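Local coordinates for putative metal binding protein RUMGNA_00854 (Ruminococcus gnavus, PDB 3U7Z), which binds calcium ions but is otherwise of unknown biological role, though it may take part in transport, at residues V13-F23 against T54-D62. Sequence-based numbering, arbitrary orientation.
Sequences VIHGDQTENVF and TTVDEETAD. With CA (calcium ion), chain F; EDO (1,2-ethanediol), chain K.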
ATOM      1  N   VAL A  13      -6.820  -3.783  -0.138  1.00  7.74           N
ATOM      2  CA  VAL A  13      -7.123  -2.493   0.409  1.00  7.67           C
ATOM      3  C   VAL A  13      -8.261  -2.624   1.384  1.00  7.66           C
ATOM      4  O   VAL A  13      -9.326  -3.067   1.004  1.00 10.26           O
ATOM      5  CB  VAL A  13      -7.426  -1.476  -0.673  1.00  8.46           C
ATOM      6  CG1 VAL A  13      -7.744  -0.131  -0.092  1.00  9.63           C
ATOM      7  CG2 VAL A  13      -6.276  -1.425  -1.691  1.00  9.38           C
ATOM      8  N   ILE A  14      -8.023  -2.236   2.620  1.00  8.98           N
ATOM      9  CA  ILE A  14      -9.056  -2.249   3.670  0.50 10.03           C
ATOM     10  C   ILE A  14      -9.451  -0.795   3.941  1.00  9.54           C
ATOM     11  O   ILE A  14      -8.720   0.004   4.529  1.00 10.62           O
ATOM     12  CB  ILE A  14      -8.642  -3.006   4.933  0.50 10.51           C
ATOM     13  CG1 ILE A  14      -8.254  -4.457   4.612  0.50 12.08           C
ATOM     14  CG2 ILE A  14      -9.791  -3.087   5.916  0.50 12.58           C
ATOM     15  CD1 ILE A  14      -6.805  -4.664   4.302  0.50 12.06           C
ATOM     16  N   HIS A  15     -10.603  -0.475   3.408  1.00 10.20           N
ATOM     17  CA  HIS A  15     -11.138   0.845   3.403  1.00 10.46           C
ATOM     18  C   HIS A  15     -11.677   1.249   4.798  1.00 12.17           C
ATOM     19  O   HIS A  15     -11.867   0.415   5.699  1.00 12.21           O
ATOM     20  CB  HIS A  15     -12.222   0.985   2.305  1.00 10.84           C
ATOM     21  CG  HIS A  15     -11.663   1.091   0.916  1.00 10.21           C
ATOM     22  ND1 HIS A  15     -11.037   2.236   0.474  1.00 11.04           N
ATOM     23  CD2 HIS A  15     -11.545   0.180  -0.085  1.00 12.18           C
ATOM     24  CE1 HIS A  15     -10.643   2.061  -0.784  1.00 10.99           C
ATOM     25  NE2 HIS A  15     -10.922   0.809  -1.145  1.00 11.86           N
ATOM     26  N   GLY A  16     -12.014   2.534   4.882  1.00 12.74           N
ATOM     27  CA  GLY A  16     -12.562   3.131   6.096  1.00 15.09           C
ATOM     28  C   GLY A  16     -13.843   2.485   6.567  1.00 15.41           C
ATOM     29  O   GLY A  16     -14.037   2.425   7.767  1.00 21.08           O
ATOM     30  N   ASP A  17     -14.682   1.996   5.639  1.00 14.67           N
ATOM     31  CA  ASP A  17     -15.959   1.340   5.970  1.00 15.87           C
ATOM     32  C   ASP A  17     -15.858  -0.198   6.022  1.00 18.47           C
ATOM     33  O   ASP A  17     -16.909  -0.874   5.986  1.00 19.50           O
ATOM     34  CB  ASP A  17     -17.050   1.741   4.989  1.00 17.54           C
ATOM     35  CG  ASP A  17     -16.808   1.220   3.575  1.00 19.08           C
ATOM     36  OD1 ASP A  17     -15.745   0.620   3.311  1.00 21.58           O
ATOM     37  OD2 ASP A  17     -17.671   1.401   2.690  1.00 25.14           O
ATOM     38  N   GLN A  18     -14.633  -0.725   6.123  1.00 16.48           N
ATOM     39  CA  GLN A  18     -14.295  -2.192   6.109  1.00 16.38           C
ATOM     40  C   GLN A  18     -14.417  -2.935   4.805  1.00 16.50           C
ATOM     41  O   GLN A  18     -14.167  -4.159   4.793  1.00 21.14           O
ATOM     42  CB  GLN A  18     -15.141  -3.044   7.070  1.00 20.54           C
ATOM     43  CG  GLN A  18     -15.045  -2.711   8.455  1.00 26.19           C
ATOM     44  CD  GLN A  18     -15.941  -3.604   9.426  1.00 27.42           C
ATOM     45  OE1 GLN A  18     -16.814  -4.505   9.071  1.00 19.77           O
ATOM     46  NE2 GLN A  18     -15.723  -3.315  10.691  1.00 33.21           N
ATOM     47  N   THR A  19     -14.844  -2.295   3.741  1.00 16.38           N
ATOM     48  CA  THR A  19     -14.795  -2.852   2.410  1.00 16.31           C
ATOM     49  C   THR A  19     -13.353  -3.263   2.131  1.00 12.41           C
ATOM     50  O   THR A  19     -12.422  -2.488   2.354  1.00 14.91           O
ATOM     51  CB  THR A  19     -15.227  -1.800   1.329  1.00 17.03           C
ATOM     52  OG1 THR A  19     -16.553  -1.328   1.562  1.00 24.05           O
ATOM     53  CG2 THR A  19     -15.195  -2.459  -0.090  1.00 20.86           C
ATOM     54  N   GLU A  20     -13.171  -4.468   1.668  1.00 11.44           N
ATOM     55  CA  GLU A  20     -11.864  -4.996   1.283  1.00 12.50           C
ATOM     56  C   GLU A  20     -11.893  -5.180  -0.223  1.00 13.85           C
ATOM     57  O   GLU A  20     -12.763  -5.835  -0.783  1.00 19.87           O
ATOM     58  CB  GLU A  20     -11.518  -6.260   2.054  1.00 14.71           C
ATOM     59  CG  GLU A  20     -11.516  -6.008   3.551  1.00 19.04           C
ATOM     60  CD  GLU A  20     -10.989  -7.153   4.372  1.00 24.93           C
ATOM     61  OE1 GLU A  20     -10.549  -8.125   3.736  1.00 28.82           O
ATOM     62  OE2 GLU A  20     -11.031  -7.066   5.639  1.00 28.67           O
ATOM     63  N   ASN A  21     -10.985  -4.536  -0.911  1.00 10.98           N
ATOM     64  CA  ASN A  21     -10.799  -4.766  -2.355  1.00 11.67           C
ATOM     65  C   ASN A  21      -9.472  -5.448  -2.570  1.00 10.04           C
ATOM     66  O   ASN A  21      -8.422  -4.947  -2.167  1.00 11.76           O
ATOM     67  CB  ASN A  21     -10.892  -3.452  -3.121  1.00 11.43           C
ATOM     68  CG  ASN A  21     -12.314  -2.813  -3.008  1.00 16.76           C
ATOM     69  OD1 ASN A  21     -13.333  -3.499  -3.219  1.00 21.46           O
ATOM     70  ND2 ASN A  21     -12.386  -1.583  -2.534  1.00 25.72           N
ATOM     71  N   VAL A  22      -9.494  -6.554  -3.281  1.00 11.10           N
ATOM     72  CA  VAL A  22      -8.289  -7.347  -3.490  1.00 11.81           C
ATOM     73  C   VAL A  22      -7.836  -7.148  -4.923  1.00 13.06           C
ATOM     74  O   VAL A  22      -8.654  -7.279  -5.866  1.00 18.11           O
ATOM     75  CB  VAL A  22      -8.568  -8.856  -3.233  1.00 15.99           C
ATOM     76  CG1 VAL A  22      -7.353  -9.686  -3.567  1.00 19.44           C
ATOM     77  CG2 VAL A  22      -8.985  -9.081  -1.798  1.00 17.39           C
ATOM     78  N   PHE A  23      -6.554  -6.865  -5.059  1.00 12.53           N
ATOM     79  CA  PHE A  23      -5.943  -6.632  -6.330  1.00 12.85           C
ATOM     80  C   PHE A  23      -4.803  -7.608  -6.519  1.00 14.08           C
ATOM     81  O   PHE A  23      -3.981  -7.778  -5.643  1.00 15.70           O
ATOM     82  CB  PHE A  23      -5.434  -5.201  -6.441  1.00 13.99           C
ATOM     83  CG  PHE A  23      -6.485  -4.162  -6.274  1.00 13.13           C
ATOM     84  CD1 PHE A  23      -7.213  -3.693  -7.387  1.00 17.36           C
ATOM     85  CD2 PHE A  23      -6.762  -3.636  -5.054  1.00 12.32           C
ATOM     86  CE1 PHE A  23      -8.187  -2.762  -7.205  1.00 16.99           C
ATOM     87  CE2 PHE A  23      -7.759  -2.700  -4.901  1.00 13.53           C
ATOM     88  CZ  PHE A  23      -8.459  -2.272  -5.989  1.00 16.08           C
ATOM     89  N   THR A  54      -1.382   9.010   0.629  1.00  7.86           N
ATOM     90  CA  THR A  54      -2.547   9.759   1.062  1.00  9.16           C
ATOM     91  C   THR A  54      -3.857   9.141   0.564  1.00  8.08           C
ATOM     92  O   THR A  54      -4.870   9.265   1.224  1.00  9.47           O
ATOM     93  CB  THR A  54      -2.399  11.258   0.602  1.00 11.61           C
ATOM     94  OG1 THR A  54      -2.208  11.270  -0.803  1.00 18.80           O
ATOM     95  CG2 THR A  54      -1.232  11.934   1.371  1.00 19.13           C
ATOM     96  N   THR A  55      -3.831   8.546  -0.621  1.00  7.92           N
ATOM     97  CA  THR A  55      -5.025   8.015  -1.257  1.00  7.64           C
ATOM     98  C   THR A  55      -4.738   6.624  -1.743  1.00  6.91           C
ATOM     99  O   THR A  55      -3.700   6.385  -2.369  1.00  7.74           O
ATOM    100  CB  THR A  55      -5.473   8.879  -2.450  1.00  9.57           C
ATOM    101  OG1 THR A  55      -5.688  10.204  -2.004  1.00 13.14           O
ATOM    102  CG2 THR A  55      -6.743   8.359  -3.154  1.00 11.22           C
ATOM    103  N   VAL A  56      -5.658   5.693  -1.439  1.00  7.27           N
ATOM    104  CA  VAL A  56      -5.569   4.342  -1.947  1.00  7.10           C
ATOM    105  C   VAL A  56      -6.938   3.931  -2.479  1.00  7.14           C
ATOM    106  O   VAL A  56      -7.935   4.071  -1.789  1.00  7.47           O
ATOM    107  CB  VAL A  56      -5.152   3.325  -0.833  1.00  7.38           C
ATOM    108  CG1 VAL A  56      -4.995   1.953  -1.414  1.00  8.15           C
ATOM    109  CG2 VAL A  56      -3.830   3.775  -0.192  1.00  7.54           C
ATOM    110  N   ASP A  57      -6.984   3.487  -3.733  1.00  7.90           N
ATOM    111  CA  ASP A  57      -8.210   2.965  -4.312  1.00  8.55           C
ATOM    112  C   ASP A  57      -9.327   3.964  -4.116  1.00  8.73           C
ATOM    113  O   ASP A  57     -10.388   3.593  -3.670  1.00  9.41           O
ATOM    114  CB  ASP A  57      -8.545   1.569  -3.771  1.00 10.08           C
ATOM    115  CG  ASP A  57      -9.708   0.903  -4.447  1.00 11.76           C
ATOM    116  OD1 ASP A  57      -9.910   1.068  -5.682  1.00 13.33           O
ATOM    117  OD2 ASP A  57     -10.430   0.144  -3.726  1.00 13.62           O
ATOM    118  N   GLU A  58      -9.067   5.227  -4.456  1.00  8.80           N
ATOM    119  CA  GLU A  58     -10.038   6.317  -4.411  1.00  8.47           C
ATOM    120  C   GLU A  58     -10.567   6.688  -3.055  1.00  9.33           C
ATOM    121  O   GLU A  58     -11.585   7.339  -2.964  1.00 10.32           O
ATOM    122  CB  GLU A  58     -11.182   6.063  -5.390  1.00 11.20           C
ATOM    123  CG  GLU A  58     -10.705   5.842  -6.794  1.00 15.88           C
ATOM    124  CD  GLU A  58     -11.853   5.666  -7.754  1.00 23.88           C
ATOM    125  OE1 GLU A  58     -12.879   5.026  -7.391  1.00 29.90           O
ATOM    126  OE2 GLU A  58     -11.715   6.130  -8.907  1.00 34.51           O
ATOM    127  N   GLU A  59      -9.823   6.365  -2.013  1.00  8.36           N
ATOM    128  CA  GLU A  59     -10.132   6.832  -0.685  1.00  7.86           C
ATOM    129  C   GLU A  59      -8.949   7.572  -0.076  1.00  7.06           C
ATOM    130  O   GLU A  59      -7.834   7.058   0.039  1.00  7.95           O
ATOM    131  CB  GLU A  59     -10.533   5.668   0.265  1.00  8.87           C
ATOM    132  CG  GLU A  59     -10.891   6.188   1.643  1.00 10.09           C
ATOM    133  CD  GLU A  59     -11.477   5.180   2.594  1.00 12.72           C
ATOM    134  OE1 GLU A  59     -11.152   4.018   2.460  1.00 12.02           O
ATOM    135  OE2 GLU A  59     -12.251   5.542   3.526  1.00 17.36           O
ATOM    136  N   THR A  60      -9.211   8.813   0.296  1.00  8.40           N
ATOM    137  CA  THR A  60      -8.207   9.720   0.796  1.00  8.44           C
ATOM    138  C   THR A  60      -8.323   9.770   2.312  1.00 10.35           C
ATOM    139  O   THR A  60      -9.419  10.002   2.864  1.00 13.16           O
ATOM    140  CB  THR A  60      -8.399  11.150   0.201  1.00 10.80           C
ATOM    141  OG1 THR A  60      -8.220  11.072  -1.224  1.00 11.86           O
ATOM    142  CG2 THR A  60      -7.358  12.146   0.775  1.00 12.45           C
ATOM    143  N   ALA A  61      -7.201   9.593   2.988  1.00  9.56           N
ATOM    144  CA  ALA A  61      -7.114   9.704   4.423  1.00  9.97           C
ATOM    145  C   ALA A  61      -7.392  11.156   4.822  1.00 12.46           C
ATOM    146  O   ALA A  61      -6.784  12.093   4.243  1.00 14.01           O
ATOM    147  CB  ALA A  61      -5.742   9.280   4.931  1.00 11.71           C
ATOM    148  N   ASP A  62      -8.163  11.322   5.894  1.00 13.88           N
ATOM    149  CA  ASP A  62      -8.442  12.647   6.476  1.00 17.51           C
ATOM    150  C   ASP A  62      -7.418  12.916   7.571  1.00 18.00           C
ATOM    151  O   ASP A  62      -7.528  12.405   8.676  1.00 16.61           O
ATOM    152  CB  ASP A  62      -9.894  12.726   7.008  1.00 17.39           C
ATOM    153  CG  ASP A  62     -10.209  14.060   7.709  1.00 21.51           C
ATOM    154  OD1 ASP A  62      -9.378  14.994   7.701  1.00 21.80           O
ATOM    155  OD2 ASP A  62     -11.325  14.163   8.248  1.00 27.21           O
TER
HETATM  156 CA    CA F 138     -10.648   1.309  -7.697  0.50 22.81          CA
HETATM  157  C1  EDO K 147      -4.943   7.275  -7.245  1.00 15.88           C
HETATM  158  O1  EDO K 147      -5.746   8.393  -7.662  1.00 26.78           O
HETATM  159  C2  EDO K 147      -5.571   6.520  -6.077  1.00 19.06           C
HETATM  160  O2  EDO K 147      -6.928   6.031  -6.128  1.00 18.68           O
HETATM  161  O   HOH W   1     -14.553   4.207   3.494  1.00 28.62           O
HETATM  162  O   HOH W   2     -12.290   2.836  -6.301  1.00 26.00           O
HETATM  163  O   HOH W   3      -8.570   0.780  -8.943  0.70 32.55           O
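The imidazole of H15 bridges two acidic side chains, an example of one ring joining two beta hairpins. Chi1 of -76° sets the ring beside the backbone N, and chi2 of -73° turns its nitrogens toward E59 and D57, whose oxygens lie nearly in the ring plane: ND1 donates to OE1 of E59 at 2.7 Å and NE2 to OD2 of D57 at 2.7 Å. Each oxygen is approached on its anti side, tilted out of the carboxylate plane. OE1 of E59 also takes the backbone N of G16 (3.0 Å) on its syn lone pair. A ring bonded at both nitrogens is probably protonated, offsetting the two acids. OD1 of D57 binds a calcium ion at 2.2 Å, while OD2 accepts H15 and, weakly, ND2 of N21, whose amide stands nearly perpendicular to the carboxylate. With alanine for H15, each carboxylate would probably lose one donor, leaving E59 OE1 to G16 N and D57 OD2 to its weak bond from N21. CG1 of V13 lies 3.5 Å over one ring face, offset toward the rim; its CG2 touches CG1 of V56 at 3.6 Å. The contact joins hairpin 7-27 to the type I' turn linking strands 52-56 and 59-60, beside W69 of strand 67-73.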